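Local atomic coordinates of VirX1 (Cyanophage Syn10, PDB entry 6QGM), a protein that iodinates diverse substrates and probably works as a flavin-dependent halogenase of the tryptophan halogenase family. Residues A336-G349 with G358-L372. Numbering follows the deposited sequence.
Sequences AWVNNCVGIGLSYG and GLLTTHENIENLVYL
I344 meets the helix 360-372 with two methyl groups. Its CG2 lies 3.8 Å from CG1 of I366, the two side chains crossing at about a right angle, while CD1 touches CD2 of L369, 4.1 Å away. The branch at CB explains this double reach: CG1 stands anti to the carbonyl carbon (chi1 -57°) and CG2 anti to the backbone N, which lets CG2 and CD1 both rest against I366. L369 spreads its own fork, its CD1 lying 3.8 Å from CZ3 of W337, the two side chains again at about a right angle; CZ3 also touches CD1 of L372. CG2 of V342 lies over one face of the indole, a broad apolar surface suited to this buried end.

Back toward the start of the helix polar groups take over. The N365 amide gives a hydrogen bond from ND2 to G343 O, 3.1 Å long, with the acceptor close to the amide plane; asparagine is short enough to serve a strand carbonyl from inside the interface. At G345 the backbone comes within 4.3 Å of T362, CA to CA; lacking a side chain, it lets T362 OG1 approach its CA, while that hydroxyl is hydrogen-bonded to S15 OG. T361 OG1 lies 3.0 Å from G345 O and 3.2 Å from G349 O, and also sits at the edge of the Y348 ring.

The helix packs against the end of the mixed sheet where 341-343 pairs with 221-224, whose I223 touches both I344 and L369. Helix 14-26, which begins within a probable Rossmann-type glycine motif, meets I344 and I366, and helix 382-408 contacts W337 and N365.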
ATOM      1  N   ALA B 336     -15.979  -8.951  17.350  1.00 55.75           N
ATOM      2  CA  ALA B 336     -17.270  -9.621  17.084  1.00 56.81           C
ATOM      3  C   ALA B 336     -17.265 -11.024  17.704  1.00 58.47           C
ATOM      4  O   ALA B 336     -18.296 -11.425  18.302  1.00 60.32           O
ATOM      5  CB  ALA B 336     -17.481  -9.686  15.602  1.00 57.04           C
ATOM      6  N   TRP B 337     -16.143 -11.741  17.556  1.00 57.14           N
ATOM      7  CA  TRP B 337     -15.940 -13.110  18.089  1.00 54.99           C
ATOM      8  C   TRP B 337     -15.029 -13.039  19.311  1.00 54.59           C
ATOM      9  O   TRP B 337     -13.834 -12.757  19.137  1.00 55.20           O
ATOM     10  CB  TRP B 337     -15.357 -14.004  16.998  1.00 55.86           C
ATOM     11  CG  TRP B 337     -15.579 -15.469  17.226  1.00 55.20           C
ATOM     12  CD1 TRP B 337     -15.682 -16.124  18.420  1.00 54.96           C
ATOM     13  CD2 TRP B 337     -15.708 -16.467  16.203  1.00 54.62           C
ATOM     14  NE1 TRP B 337     -15.867 -17.462  18.211  1.00 55.42           N
ATOM     15  CE2 TRP B 337     -15.893 -17.703  16.861  1.00 54.95           C
ATOM     16  CE3 TRP B 337     -15.696 -16.432  14.807  1.00 53.95           C
ATOM     17  CZ2 TRP B 337     -16.060 -18.898  16.160  1.00 55.58           C
ATOM     18  CZ3 TRP B 337     -15.865 -17.614  14.120  1.00 54.80           C
ATOM     19  CH2 TRP B 337     -16.025 -18.831  14.785  1.00 55.16           C
ATOM     20  N   VAL B 338     -15.596 -13.245  20.499  1.00 55.84           N
ATOM     21  CA  VAL B 338     -14.865 -13.215  21.798  1.00 59.03           C
ATOM     22  C   VAL B 338     -15.144 -14.537  22.507  1.00 61.41           C
ATOM     23  O   VAL B 338     -16.339 -14.858  22.698  1.00 64.83           O
ATOM     24  CB  VAL B 338     -15.318 -12.019  22.656  1.00 58.38           C
ATOM     25  CG1 VAL B 338     -14.706 -12.052  24.042  1.00 57.00           C
ATOM     26  CG2 VAL B 338     -15.027 -10.706  21.968  1.00 58.76           C
ATOM     27  N   ASN B 339     -14.097 -15.259  22.900  1.00 61.77           N
ATOM     28  CA  ASN B 339     -14.206 -16.641  23.425  1.00 61.29           C
ATOM     29  C   ASN B 339     -15.176 -17.397  22.524  1.00 59.69           C
ATOM     30  O   ASN B 339     -15.014 -17.262  21.292  1.00 59.80           O
ATOM     31  CB  ASN B 339     -14.575 -16.606  24.907  1.00 62.06           C
ATOM     32  CG  ASN B 339     -13.478 -15.952  25.700  1.00 63.40           C
ATOM     33  OD1 ASN B 339     -13.683 -14.912  26.297  1.00 66.29           O
ATOM     34  ND2 ASN B 339     -12.288 -16.523  25.635  1.00 65.89           N
ATOM     35  N   ASN B 340     -16.167 -18.084  23.103  1.00 60.52           N
ATOM     36  CA  ASN B 340     -17.097 -18.984  22.378  1.00 61.76           C
ATOM     37  C   ASN B 340     -18.432 -18.266  22.128  1.00 61.21           C
ATOM     38  O   ASN B 340     -19.467 -18.951  22.130  1.00 63.13           O
ATOM     39  CB  ASN B 340     -17.269 -20.307  23.129  1.00 61.61           C
ATOM     40  CG  ASN B 340     -17.957 -20.167  24.463  1.00 61.72           C
ATOM     41  OD1 ASN B 340     -17.871 -19.126  25.115  1.00 61.83           O
ATOM     42  ND2 ASN B 340     -18.663 -21.212  24.866  1.00 63.66           N
ATOM     43  N   CYS B 341     -18.392 -16.954  21.886  1.00 60.01           N
ATOM     44  CA  CYS B 341     -19.580 -16.099  21.622  1.00 60.06           C
ATOM     45  C   CYS B 341     -19.297 -15.178  20.426  1.00 60.76           C
ATOM     46  O   CYS B 341     -18.208 -14.567  20.408  1.00 61.85           O
ATOM     47  CB  CYS B 341     -19.934 -15.282  22.855  1.00 61.13           C
ATOM     48  SG  CYS B 341     -21.031 -13.879  22.500  1.00 63.19           S
ATOM     49  N   VAL B 342     -20.236 -15.088  19.470  1.00 61.63           N
ATOM     50  CA  VAL B 342     -20.148 -14.232  18.248  1.00 61.29           C
ATOM     51  C   VAL B 342     -21.313 -13.254  18.237  1.00 59.54           C
ATOM     52  O   VAL B 342     -22.448 -13.722  18.344  1.00 59.74           O
ATOM     53  CB  VAL B 342     -20.177 -15.055  16.947  1.00 62.10           C
ATOM     54  CG1 VAL B 342     -19.923 -14.187  15.729  1.00 61.91           C
ATOM     55  CG2 VAL B 342     -19.190 -16.199  16.980  1.00 63.68           C
ATOM     56  N   GLY B 343     -21.028 -11.969  18.045  1.00 60.08           N
ATOM     57  CA  GLY B 343     -22.033 -10.923  17.787  1.00 62.33           C
ATOM     58  C   GLY B 343     -22.438 -10.910  16.326  1.00 64.71           C
ATOM     59  O   GLY B 343     -21.533 -10.808  15.460  1.00 64.88           O
ATOM     60  N   ILE B 344     -23.740 -11.051  16.057  1.00 66.52           N
ATOM     61  CA  ILE B 344     -24.350 -10.935  14.696  1.00 66.55           C
ATOM     62  C   ILE B 344     -25.477  -9.903  14.779  1.00 65.60           C
ATOM     63  O   ILE B 344     -26.393 -10.089  15.597  1.00 68.01           O
ATOM     64  CB  ILE B 344     -24.845 -12.307  14.179  1.00 68.57           C
ATOM     65  CG1 ILE B 344     -23.701 -13.331  14.162  1.00 68.55           C
ATOM     66  CG2 ILE B 344     -25.529 -12.176  12.819  1.00 69.19           C
ATOM     67  CD1 ILE B 344     -23.868 -14.481  13.202  1.00 69.27           C
ATOM     68  N   GLY B 345     -25.390  -8.848  13.977  1.00 66.42           N
ATOM     69  CA  GLY B 345     -26.353  -7.733  13.935  1.00 68.59           C
ATOM     70  C   GLY B 345     -25.951  -6.616  14.884  1.00 70.24           C
ATOM     71  O   GLY B 345     -24.739  -6.368  15.049  1.00 72.30           O
ATOM     72  N   LEU B 346     -26.933  -5.978  15.519  1.00 69.93           N
ATOM     73  CA  LEU B 346     -26.732  -4.728  16.289  1.00 68.81           C
ATOM     74  C   LEU B 346     -25.967  -5.016  17.585  1.00 68.57           C
ATOM     75  O   LEU B 346     -25.366  -4.069  18.114  1.00 69.19           O
ATOM     76  CB  LEU B 346     -28.096  -4.082  16.559  1.00 70.30           C
ATOM     77  CG  LEU B 346     -28.919  -3.701  15.318  1.00 68.85           C
ATOM     78  CD1 LEU B 346     -29.782  -2.484  15.617  1.00 69.02           C
ATOM     79  CD2 LEU B 346     -28.049  -3.414  14.098  1.00 65.92           C
ATOM     80  N   SER B 347     -25.953  -6.267  18.054  1.00 66.27           N
ATOM     81  CA  SER B 347     -25.146  -6.724  19.215  1.00 63.46           C
ATOM     82  C   SER B 347     -23.655  -6.465  18.953  1.00 62.07           C
ATOM     83  O   SER B 347     -22.918  -6.238  19.932  1.00 65.00           O
ATOM     84  CB  SER B 347     -25.394  -8.177  19.509  1.00 63.48           C
ATOM     85  OG  SER B 347     -25.087  -8.963  18.378  1.00 63.91           O
ATOM     86  N   TYR B 348     -23.225  -6.506  17.686  1.00 58.75           N
ATOM     87  CA  TYR B 348     -21.814  -6.240  17.290  1.00 56.38           C
ATOM     88  C   TYR B 348     -21.640  -4.772  16.896  1.00 55.63           C
ATOM     89  O   TYR B 348     -20.777  -4.082  17.499  1.00 59.10           O
ATOM     90  CB  TYR B 348     -21.327  -7.140  16.153  1.00 54.38           C
ATOM     91  CG  TYR B 348     -20.064  -6.615  15.515  1.00 54.80           C
ATOM     92  CD1 TYR B 348     -18.879  -6.564  16.223  1.00 54.75           C
ATOM     93  CD2 TYR B 348     -20.055  -6.123  14.227  1.00 55.93           C
ATOM     94  CE1 TYR B 348     -17.713  -6.061  15.676  1.00 54.89           C
ATOM     95  CE2 TYR B 348     -18.907  -5.603  13.652  1.00 55.35           C
ATOM     96  CZ  TYR B 348     -17.727  -5.572  14.375  1.00 55.93           C
ATOM     97  OH  TYR B 348     -16.590  -5.074  13.793  1.00 53.69           O
ATOM     98  N   GLY B 349     -22.396  -4.304  15.900  1.00 53.63           N
ATOM     99  CA  GLY B 349     -22.174  -2.973  15.288  1.00 54.07           C
ATOM    100  C   GLY B 349     -23.406  -2.445  14.578  1.00 55.19           C
ATOM    101  O   GLY B 349     -24.362  -3.225  14.320  1.00 59.52           O
ATOM    102  N   GLY B 358     -28.104  -1.186   7.429  1.00 60.50           N
ATOM    103  CA  GLY B 358     -28.824  -1.899   8.504  1.00 60.42           C
ATOM    104  C   GLY B 358     -28.431  -3.365   8.630  1.00 62.79           C
ATOM    105  O   GLY B 358     -27.871  -3.738   9.646  1.00 67.03           O
ATOM    106  N   LEU B 359     -28.700  -4.177   7.618  1.00 68.75           N
ATOM    107  CA  LEU B 359     -28.515  -5.656   7.653  1.00 71.95           C
ATOM    108  C   LEU B 359     -27.061  -6.051   7.366  1.00 75.54           C
ATOM    109  O   LEU B 359     -26.792  -7.279   7.411  1.00 76.39           O
ATOM    110  CB  LEU B 359     -29.444  -6.322   6.623  1.00 73.89           C
ATOM    111  CG  LEU B 359     -30.911  -6.471   7.031  1.00 75.01           C
ATOM    112  CD1 LEU B 359     -31.612  -7.479   6.128  1.00 75.83           C
ATOM    113  CD2 LEU B 359     -31.056  -6.895   8.486  1.00 75.51           C
ATOM    114  N   LEU B 360     -26.150  -5.108   7.098  1.00 79.83           N
ATOM    115  CA  LEU B 360     -24.754  -5.425   6.660  1.00 81.53           C
ATOM    116  C   LEU B 360     -24.034  -6.199   7.769  1.00 78.01           C
ATOM    117  O   LEU B 360     -23.552  -7.311   7.540  1.00 73.82           O
ATOM    118  CB  LEU B 360     -23.991  -4.134   6.350  1.00 84.35           C
ATOM    119  CG  LEU B 360     -22.547  -4.341   5.901  1.00 85.99           C
ATOM    120  CD1 LEU B 360     -22.510  -4.895   4.478  1.00 87.62           C
ATOM    121  CD2 LEU B 360     -21.769  -3.033   5.993  1.00 85.07           C
ATOM    122  N   THR B 361     -23.953  -5.563   8.930  1.00 73.68           N
ATOM    123  CA  THR B 361     -23.440  -6.129  10.202  1.00 72.15           C
ATOM    124  C   THR B 361     -23.950  -7.575  10.367  1.00 71.16           C
ATOM    125  O   THR B 361     -23.260  -8.360  11.045  1.00 69.85           O
ATOM    126  CB  THR B 361     -23.781  -5.157  11.343  1.00 72.55           C
ATOM    127  OG1 THR B 361     -23.270  -5.702  12.557  1.00 71.07           O
ATOM    128  CG2 THR B 361     -25.267  -4.883  11.484  1.00 72.33           C
ATOM    129  N   THR B 362     -25.102  -7.927   9.772  1.00 70.71           N
ATOM    130  CA  THR B 362     -25.783  -9.241   9.948  1.00 68.77           C
ATOM    131  C   THR B 362     -25.331 -10.253   8.880  1.00 71.20           C
ATOM    132  O   THR B 362     -24.696 -11.244   9.296  1.00 70.65           O
ATOM    133  CB  THR B 362     -27.307  -9.093   9.995  1.00 65.92           C
ATOM    134  OG1 THR B 362     -27.604  -8.076  10.954  1.00 62.70           O
ATOM    135  CG2 THR B 362     -28.026 -10.379  10.348  1.00 63.87           C
ATOM    136  N   HIS B 363     -25.652 -10.062   7.588  1.00 70.36           N
ATOM    137  CA  HIS B 363     -25.442 -11.118   6.547  1.00 70.78           C
ATOM    138  C   HIS B 363     -23.943 -11.316   6.294  1.00 69.03           C
ATOM    139  O   HIS B 363     -23.568 -12.459   5.995  1.00 71.11           O
ATOM    140  CB  HIS B 363     -26.230 -10.914   5.233  1.00 71.75           C
ATOM    141  CG  HIS B 363     -26.198  -9.538   4.660  1.00 73.30           C
ATOM    142  ND1 HIS B 363     -27.346  -8.888   4.253  1.00 75.53           N
ATOM    143  CD2 HIS B 363     -25.186  -8.666   4.460  1.00 74.30           C
ATOM    144  CE1 HIS B 363     -27.044  -7.683   3.816  1.00 76.63           C
ATOM    145  NE2 HIS B 363     -25.724  -7.524   3.933  1.00 76.20           N
ATOM    146  N   GLU B 364     -23.116 -10.273   6.436  1.00 67.27           N
ATOM    147  CA  GLU B 364     -21.644 -10.370   6.316  1.00 66.84           C
ATOM    148  C   GLU B 364     -21.128 -11.337   7.382  1.00 65.02           C
ATOM    149  O   GLU B 364     -20.431 -12.303   7.023  1.00 67.56           O
ATOM    150  CB  GLU B 364     -21.003  -8.983   6.420  1.00 69.83           C
ATOM    151  CG  GLU B 364     -19.494  -8.995   6.602  1.00 71.67           C
ATOM    152  CD  GLU B 364     -18.667  -9.350   5.381  1.00 74.64           C
ATOM    153  OE1 GLU B 364     -19.237  -9.519   4.252  1.00 77.80           O
ATOM    154  OE2 GLU B 364     -17.447  -9.449   5.553  1.00 79.09           O
ATOM    155  N   ASN B 365     -21.461 -11.104   8.646  1.00 63.51           N
ATOM    156  CA  ASN B 365     -21.007 -11.967   9.772  1.00 63.54           C
ATOM    157  C   ASN B 365     -21.570 -13.384   9.599  1.00 62.52           C
ATOM    158  O   ASN B 365     -20.839 -14.335   9.910  1.00 63.93           O
ATOM    159  CB  ASN B 365     -21.326 -11.354  11.134  1.00 64.19           C
ATOM    160  CG  ASN B 365     -20.342 -10.254  11.489  1.00 68.00           C
ATOM    161  OD1 ASN B 365     -19.566  -9.825  10.635  1.00 70.19           O
ATOM    162  ND2 ASN B 365     -20.359  -9.798  12.733  1.00 66.56           N
ATOM    163  N   ILE B 366     -22.800 -13.532   9.101  1.00 58.50           N
ATOM    164  CA  ILE B 366     -23.429 -14.866   8.888  1.00 55.90           C
ATOM    165  C   ILE B 366     -22.617 -15.614   7.829  1.00 55.20           C
ATOM    166  O   ILE B 366     -22.230 -16.764   8.098  1.00 54.44           O
ATOM    167  CB  ILE B 366     -24.922 -14.756   8.518  1.00 55.56           C
ATOM    168  CG1 ILE B 366     -25.759 -14.245   9.696  1.00 55.29           C
ATOM    169  CG2 ILE B 366     -25.437 -16.095   8.004  1.00 54.39           C
ATOM    170  CD1 ILE B 366     -27.184 -13.898   9.359  1.00 54.43           C
ATOM    171  N   GLU B 367     -22.354 -14.974   6.684  1.00 56.59           N
ATOM    172  CA  GLU B 367     -21.620 -15.591   5.541  1.00 58.20           C
ATOM    173  C   GLU B 367     -20.185 -15.928   5.962  1.00 56.42           C
ATOM    174  O   GLU B 367     -19.720 -17.018   5.592  1.00 57.34           O
ATOM    175  CB  GLU B 367     -21.741 -14.759   4.273  1.00 61.48           C
ATOM    176  CG  GLU B 367     -21.054 -13.423   4.246  1.00 67.68           C
ATOM    177  CD  GLU B 367     -21.462 -12.525   3.072  1.00 71.94           C
ATOM    178  OE1 GLU B 367     -22.608 -12.686   2.546  1.00 73.63           O
ATOM    179  OE2 GLU B 367     -20.630 -11.639   2.687  1.00 75.35           O
ATOM    180  N   ASN B 368     -19.545 -15.070   6.755  1.00 55.09           N
ATOM    181  CA  ASN B 368     -18.163 -15.282   7.282  1.00 54.52           C
ATOM    182  C   ASN B 368     -18.135 -16.436   8.301  1.00 53.58           C
ATOM    183  O   ASN B 368     -17.125 -17.178   8.348  1.00 54.78           O
ATOM    184  CB  ASN B 368     -17.571 -13.995   7.859  1.00 52.04           C
ATOM    185  CG  ASN B 368     -17.307 -12.941   6.815  1.00 51.97           C
ATOM    186  OD1 ASN B 368     -17.416 -13.207   5.621  1.00 54.43           O
ATOM    187  ND2 ASN B 368     -16.972 -11.739   7.258  1.00 55.48           N
ATOM    188  N   LEU B 369     -19.201 -16.605   9.077  1.00 53.50           N
ATOM    189  CA  LEU B 369     -19.330 -17.720  10.051  1.00 55.21           C
ATOM    190  C   LEU B 369     -19.539 -19.038   9.297  1.00 55.87           C
ATOM    191  O   LEU B 369     -18.833 -20.015   9.621  1.00 56.90           O
ATOM    192  CB  LEU B 369     -20.504 -17.434  10.988  1.00 56.25           C
ATOM    193  CG  LEU B 369     -20.637 -18.399  12.156  1.00 58.23           C
ATOM    194  CD1 LEU B 369     -19.355 -18.401  12.986  1.00 58.34           C
ATOM    195  CD2 LEU B 369     -21.859 -18.037  12.991  1.00 58.11           C
ATOM    196  N   VAL B 370     -20.470 -19.053   8.332  1.00 55.00           N
ATOM    197  CA  VAL B 370     -20.783 -20.230   7.468  1.00 55.45           C
ATOM    198  C   VAL B 370     -19.495 -20.650   6.759  1.00 55.77           C
ATOM    199  O   VAL B 370     -19.254 -21.879   6.645  1.00 58.22           O
ATOM    200  CB  VAL B 370     -21.914 -19.935   6.462  1.00 54.82           C
ATOM    201  CG1 VAL B 370     -22.004 -20.994   5.378  1.00 56.06           C
ATOM    202  CG2 VAL B 370     -23.261 -19.812   7.149  1.00 55.13           C
ATOM    203  N   TYR B 371     -18.703 -19.670   6.317  1.00 54.87           N
ATOM    204  CA  TYR B 371     -17.436 -19.886   5.572  1.00 55.07           C
ATOM    205  C   TYR B 371     -16.467 -20.677   6.453  1.00 56.53           C
ATOM    206  O   TYR B 371     -15.936 -21.695   5.987  1.00 56.96           O
ATOM    207  CB  TYR B 371     -16.858 -18.549   5.097  1.00 55.21           C
ATOM    208  CG  TYR B 371     -15.512 -18.672   4.437  1.00 56.24           C
ATOM    209  CD1 TYR B 371     -15.411 -18.935   3.084  1.00 57.67           C
ATOM    210  CD2 TYR B 371     -14.342 -18.542   5.160  1.00 55.54           C
ATOM    211  CE1 TYR B 371     -14.182 -19.054   2.456  1.00 57.74           C
ATOM    212  CE2 TYR B 371     -13.105 -18.688   4.562  1.00 56.76           C
ATOM    213  CZ  TYR B 371     -13.023 -18.942   3.202  1.00 57.90           C
ATOM    214  OH  TYR B 371     -11.804 -19.078   2.601  1.00 57.82           O
ATOM    215  N   LEU B 372     -16.269 -20.245   7.703  1.00 58.91           N
ATOM    216  CA  LEU B 372     -15.313 -20.885   8.646  1.00 59.58           C
ATOM    217  C   LEU B 372     -15.828 -22.261   9.094  1.00 61.13           C
ATOM    218  O   LEU B 372     -15.012 -23.194   9.221  1.00 68.05           O
ATOM    219  CB  LEU B 372     -15.098 -19.949   9.842  1.00 57.71           C
ATOM    220  CG  LEU B 372     -14.271 -18.696   9.560  1.00 56.30           C
ATOM    221  CD1 LEU B 372     -14.060 -17.904  10.826  1.00 55.59           C
ATOM    222  CD2 LEU B 372     -12.924 -19.040   8.944  1.00 56.57           C
TER